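Local coordinates for protein IMPACT family member YigZ (Escherichia coli, PDB 1VI7) that is of unclear function but belongs to the IMPACT family and may bind anions and guanine nucleotides and hydrolyse ribonucleoside triphosphates, at residues A[9-15]-A[27-31]; A[141-146]-A[200-205]. All coordinates share one frame; numbering follows the deposited sequence.

Interaction 1: A[9-15]-A[27-31]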
loop_
_atom_site.group_PDB
_atom_site.type_symbol
_atom_site.label_atom_id
_atom_site.label_comp_id
_atom_site.label_asym_id
_atom_site.label_seq_id
_atom_site.Cartn_x
_atom_site.Cartn_y
_atom_site.Cartn_z
ATOM N N ILE A 9 4.281 6.840 -2.699
ATOM C CA ILE A 9 3.653 6.289 -1.491
ATOM C C ILE A 9 4.169 7.076 -0.294
ATOM O O ILE A 9 5.121 7.869 -0.452
ATOM C CB ILE A 9 3.934 4.800 -1.332
ATOM C CG1 ILE A 9 5.435 4.482 -1.267
ATOM C CG2 ILE A 9 3.326 3.950 -2.460
ATOM C CD1 ILE A 9 5.978 4.352 0.124
ATOM N N PRO A 10 3.603 6.876 0.892
ATOM C CA PRO A 10 4.046 7.591 2.064
ATOM C C PRO A 10 5.407 7.134 2.569
ATOM O O PRO A 10 5.581 5.969 2.951
ATOM C CB PRO A 10 2.963 7.307 3.105
ATOM C CG PRO A 10 1.852 6.679 2.418
ATOM C CD PRO A 10 2.374 6.113 1.131
ATOM N N ALA A 11 6.304 8.071 2.839
ATOM C CA ALA A 11 7.633 7.831 3.381
ATOM C C ALA A 11 7.682 7.994 4.888
ATOM O O ALA A 11 8.679 7.770 5.586
ATOM C CB ALA A 11 8.632 8.779 2.713
ATOM N N ALA A 12 6.593 8.450 5.472
ATOM C CA ALA A 12 6.526 8.634 6.914
ATOM C C ALA A 12 5.058 8.893 7.272
ATOM O O ALA A 12 4.304 9.366 6.429
ATOM C CB ALA A 12 7.377 9.764 7.425
ATOM N N PRO A 13 4.706 8.469 8.466
ATOM C CA PRO A 13 3.347 8.622 8.969
ATOM C C PRO A 13 3.092 10.087 9.276
ATOM O O PRO A 13 4.046 10.856 9.320
ATOM C CB PRO A 13 3.365 7.793 10.254
ATOM C CG PRO A 13 4.762 7.902 10.747
ATOM C CD PRO A 13 5.619 7.952 9.513
ATOM N N VAL A 14 1.830 10.459 9.366
ATOM C CA VAL A 14 1.428 11.826 9.651
ATOM C C VAL A 14 0.285 11.769 10.683
ATOM O O VAL A 14 -0.599 10.917 10.583
ATOM C CB VAL A 14 0.865 12.571 8.436
ATOM C CG1 VAL A 14 0.376 13.961 8.792
ATOM C CG2 VAL A 14 1.818 12.610 7.270
ATOM N N THR A 15 0.282 12.766 11.545
ATOM C CA THR A 15 -0.745 12.828 12.573
ATOM C C THR A 15 -1.130 14.271 12.761
ATOM O O THR A 15 -0.233 15.093 12.973
ATOM C CB THR A 15 -0.191 12.222 13.870
ATOM O OG1 THR A 15 -1.095 12.425 14.960
ATOM C CG2 THR A 15 1.143 12.863 14.227
ATOM N N THR A 27 -6.657 13.115 12.847
ATOM C CA THR A 27 -6.373 12.363 11.644
ATOM C C THR A 27 -4.972 11.780 11.696
ATOM O O THR A 27 -4.069 12.483 12.161
ATOM C CB THR A 27 -6.431 13.265 10.388
ATOM O OG1 THR A 27 -7.635 14.040 10.486
ATOM C CG2 THR A 27 -6.480 12.392 9.133
ATOM N N MET A 28 -4.825 10.541 11.289
ATOM C CA MET A 28 -3.541 9.862 11.299
ATOM C C MET A 28 -3.387 9.064 10.006
ATOM O O MET A 28 -4.259 8.310 9.599
ATOM C CB MET A 28 -3.423 8.954 12.527
ATOM C CG MET A 28 -3.487 9.707 13.858
ATOM S SD MET A 28 -3.623 8.617 15.298
ATOM C CE MET A 28 -2.196 7.558 14.999
ATOM N N LEU A 29 -2.392 9.441 9.222
ATOM C CA LEU A 29 -2.021 8.811 7.961
ATOM C C LEU A 29 -0.832 7.868 8.216
ATOM O O LEU A 29 -0.242 8.002 9.303
ATOM C CB LEU A 29 -1.538 9.888 6.964
ATOM C CG LEU A 29 -2.576 10.484 6.039
ATOM C CD1 LEU A 29 -3.758 10.997 6.829
ATOM C CD2 LEU A 29 -2.004 11.572 5.141
ATOM N N ALA A 30 -0.457 7.055 7.251
ATOM C CA ALA A 30 0.639 6.113 7.395
ATOM C C ALA A 30 0.773 5.219 6.175
ATOM O O ALA A 30 -0.221 5.013 5.486
ATOM C CB ALA A 30 0.311 5.195 8.596
ATOM N N HIS A 31 1.924 4.606 5.942
ATOM C CA HIS A 31 2.107 3.698 4.797
ATOM C C HIS A 31 1.505 2.333 5.080
ATOM O O HIS A 31 1.783 1.717 6.117
ATOM C CB HIS A 31 3.594 3.550 4.501
ATOM C CG HIS A 31 3.949 2.497 3.497
ATOM N ND1 HIS A 31 4.361 1.230 3.847
ATOM C CD2 HIS A 31 3.973 2.519 2.142
ATOM C CE1 HIS A 31 4.615 0.531 2.757
ATOM N NE2 HIS A 31 4.390 1.292 1.696
#

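Interaction 2: A[141-146]-A[200-205]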
loop_
_atom_site.group_PDB
_atom_site.type_symbol
_atom_site.label_atom_id
_atom_site.label_comp_id
_atom_site.label_asym_id
_atom_site.label_seq_id
_atom_site.Cartn_x
_atom_site.Cartn_y
_atom_site.Cartn_z
ATOM N N GLU A 141 7.450 -9.596 -12.711
ATOM C CA GLU A 141 7.504 -11.020 -12.394
ATOM C C GLU A 141 7.678 -11.867 -13.643
ATOM O O GLU A 141 6.984 -11.679 -14.639
ATOM C CB GLU A 141 6.255 -11.488 -11.680
ATOM C CG GLU A 141 5.941 -10.838 -10.355
ATOM C CD GLU A 141 4.881 -11.618 -9.579
ATOM O OE1 GLU A 141 3.957 -12.170 -10.227
ATOM O OE2 GLU A 141 5.016 -11.729 -8.340
ATOM N N TYR A 142 8.579 -12.837 -13.566
ATOM C CA TYR A 142 8.829 -13.760 -14.675
ATOM C C TYR A 142 8.824 -15.225 -14.220
ATOM O O TYR A 142 8.860 -15.501 -13.037
ATOM C CB TYR A 142 10.243 -13.527 -15.230
ATOM C CG TYR A 142 10.561 -12.154 -15.700
ATOM C CD1 TYR A 142 10.998 -11.154 -14.825
ATOM C CD2 TYR A 142 10.444 -11.844 -17.050
ATOM C CE1 TYR A 142 11.306 -9.888 -15.284
ATOM C CE2 TYR A 142 10.716 -10.569 -17.519
ATOM C CZ TYR A 142 11.149 -9.614 -16.627
ATOM O OH TYR A 142 11.427 -8.347 -17.081
ATOM N N THR A 143 8.881 -16.169 -15.171
ATOM C CA THR A 143 9.001 -17.568 -14.739
ATOM C C THR A 143 10.313 -18.149 -15.314
ATOM O O THR A 143 10.907 -17.557 -16.213
ATOM C CB THR A 143 7.878 -18.515 -14.985
ATOM O OG1 THR A 143 7.705 -18.718 -16.388
ATOM C CG2 THR A 143 6.552 -18.132 -14.383
ATOM N N LEU A 144 10.776 -19.206 -14.669
ATOM C CA LEU A 144 12.084 -19.775 -15.010
ATOM C C LEU A 144 12.179 -21.224 -14.584
ATOM O O LEU A 144 12.018 -21.562 -13.422
ATOM C CB LEU A 144 13.164 -18.921 -14.313
ATOM C CG LEU A 144 14.599 -19.406 -14.441
ATOM C CD1 LEU A 144 15.053 -19.305 -15.901
ATOM C CD2 LEU A 144 15.547 -18.676 -13.502
ATOM N N GLN A 145 12.417 -22.102 -15.539
ATOM C CA GLN A 145 12.533 -23.563 -15.201
ATOM C C GLN A 145 14.026 -23.930 -15.284
ATOM O O GLN A 145 14.723 -23.525 -16.214
ATOM C CB GLN A 145 11.601 -24.385 -15.995
ATOM C CG GLN A 145 11.644 -25.842 -16.152
ATOM C CD GLN A 145 10.584 -26.374 -17.133
ATOM O OE1 GLN A 145 10.656 -26.043 -18.324
ATOM N NE2 GLN A 145 9.650 -27.200 -16.649
ATOM N N CYS A 146 14.521 -24.396 -14.133
ATOM C CA CYS A 146 15.870 -24.831 -13.923
ATOM C C CYS A 146 16.022 -26.185 -13.232
ATOM O O CYS A 146 15.131 -26.754 -12.615
ATOM C CB CYS A 146 16.590 -23.774 -13.058
ATOM S SG CYS A 146 16.134 -23.808 -11.337
ATOM N N LEU A 200 19.387 -21.868 -19.946
ATOM C CA LEU A 200 18.300 -21.448 -19.050
ATOM C C LEU A 200 17.435 -20.439 -19.818
ATOM O O LEU A 200 17.995 -19.704 -20.647
ATOM C CB LEU A 200 18.939 -20.805 -17.839
ATOM C CG LEU A 200 18.764 -21.394 -16.447
ATOM C CD1 LEU A 200 18.845 -22.888 -16.403
ATOM C CD2 LEU A 200 19.803 -20.768 -15.508
ATOM N N GLN A 201 16.111 -20.508 -19.716
ATOM C CA GLN A 201 15.237 -19.605 -20.470
ATOM C C GLN A 201 14.229 -18.858 -19.611
ATOM O O GLN A 201 13.144 -19.374 -19.331
ATOM C CB GLN A 201 14.514 -20.388 -21.576
ATOM C CG GLN A 201 14.051 -19.564 -22.745
ATOM C CD GLN A 201 13.270 -20.256 -23.826
ATOM O OE1 GLN A 201 12.101 -19.894 -24.102
ATOM N NE2 GLN A 201 13.829 -21.231 -24.533
ATOM N N LEU A 202 14.506 -17.614 -19.258
ATOM C CA LEU A 202 13.654 -16.736 -18.452
ATOM C C LEU A 202 12.407 -16.262 -19.158
ATOM O O LEU A 202 12.508 -15.586 -20.189
ATOM C CB LEU A 202 14.522 -15.508 -18.092
ATOM C CG LEU A 202 13.914 -14.453 -17.192
ATOM C CD1 LEU A 202 13.931 -14.916 -15.745
ATOM C CD2 LEU A 202 14.646 -13.113 -17.350
ATOM N N LEU A 203 11.199 -16.456 -18.649
ATOM C CA LEU A 203 10.007 -16.071 -19.411
ATOM C C LEU A 203 9.108 -15.079 -18.697
ATOM O O LEU A 203 8.986 -15.083 -17.477
ATOM C CB LEU A 203 9.191 -17.327 -19.746
ATOM C CG LEU A 203 9.856 -18.384 -20.632
ATOM C CD1 LEU A 203 9.076 -19.695 -20.506
ATOM C CD2 LEU A 203 9.897 -17.935 -22.077
ATOM N N ALA A 204 8.400 -14.256 -19.452
ATOM C CA ALA A 204 7.496 -13.257 -18.893
ATOM C C ALA A 204 6.089 -13.801 -18.722
ATOM O O ALA A 204 5.500 -14.267 -19.698
ATOM C CB ALA A 204 7.471 -12.042 -19.819
ATOM N N ILE A 205 5.552 -13.743 -17.519
ATOM C CA ILE A 205 4.210 -14.211 -17.192
ATOM C C ILE A 205 3.166 -13.736 -18.199
ATOM O O ILE A 205 3.228 -12.594 -18.679
ATOM C CB ILE A 205 3.768 -13.757 -15.784
ATOM C CG1 ILE A 205 3.653 -12.230 -15.716
ATOM C CG2 ILE A 205 4.713 -14.263 -14.709
ATOM C CD1 ILE A 205 2.270 -11.684 -15.986
HETATM O O HOH W 1 15.257 -22.838 -18.589
HETATM O O HOH W 2 11.521 -20.794 -17.816
#

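Interaction 1: A[9-15]-A[27-31]
V14 and L29 form a hydrogen-bonded antiparallel pair between strands 14-20 and 23-31, at the open end of the hairpin that forms one edge of a five-stranded antiparallel sheet. Two backbone bonds close the pair: V14 N to L29 O at 3.2 Å and L29 N to V14 O at 2.7 Å. Their side chains share one face, with V14 CB 3.9 Å from L29 CB, and both reach A127 of helix 113-128, which packs against this face. On the other face T15 and M28, a non-hydrogen-bonded pair, run side by side. The T15 hydroxyl is swung opposite its own backbone N (chi1 172°), which sets OG1 beside M28 CG at 3.8 Å. P13 rests its CB against A30 CB, at 4.3 Å. The chain bows away through A11 and A12; at P10, strand 7-10 pairs with 133-136 instead. There the P10 and H31 side chains cross at about a right angle, with P10 CG 3.8 Å from H31 CA. H31 CG lies opposite its own backbone N (chi1 171°), which brings the imidazole obliquely up to I9, and I9 CD1 lies 3.4 Å from H31 CD2. The chemistry thus changes along the contact: backbone bonds fix the register at V14 and L29, whereas packing of I9 and P10 on H31 brings strand 7-10 against the larger sheet, with H31 NE2 bonded to E97 OE2.

Interaction 2: A[141-146]-A[200-205]
T143 and L203 make a hydrogen-bonded antiparallel pair, T143 N to L203 O at 2.6 Å and L203 N to T143 O at 2.7 Å, which attaches the short strand 203-204 to the edge of 140-146. Two residues further, Q145 and Q201 lie too far apart to bond directly, and two waters fill the step: one accepts from Q201 N and donates to Q145 O, the other accepts from Q145 N (2.8 Å) and donates to Q201 O (2.6 Å). On the face turned to the helices, with CG opposite its own carbonyl carbon (chi1 -57°), the Y142 ring comes to lie with L202 CD2 over one face and the L203 carbonyl oxygen at its edge. The other L202 methyl, CD1, lies 4.0 Å from Y142 CB. L144 CD1 meets the backbone of Q201 and L202, 3.8 Å from L202 N, and L200 CD1 reaches C146 CB at 4.1 Å. L200 and L202 also touch helix 185-196, and L144, C146 and L200 all meet I154 of helix 151-160. On the opposite face of the sheet, T143 OG1 approaches L203 CB, and at the far end I205 lays CG2 against E141 O, 3.4 Å away. The strand order 2-3-1-4 with two helices on one face matches a ferredoxin-like beta-alpha-beta-beta-alpha-beta fold, in which this is the edge pairing of the last strand with the first. Leucines facing the helices supply the apolar grip, while water takes over the backbone bonding where the chains diverge beyond the short strand 203-204.

Overall arrangement
Interactions 1 and 2 belong to separate lobes, their centres 37 Å apart and their nearest atoms about 16 Å apart, and share no strand or helix. Both are antiparallel pairings at a sheet edge with one pair of direct backbone bonds, but they close very different loops: interaction 1 lies at the mouth of a local hairpin, whereas interaction 2 brings together the first and last strands of its lobe, 53 residues intervening. Interaction 1 is partly buried and nearer the centre of the chain; its bonding gives way to proline and histidine packing. Interaction 2 is a surface contact, where bridging waters replace direct bonds and leucines pack beneath.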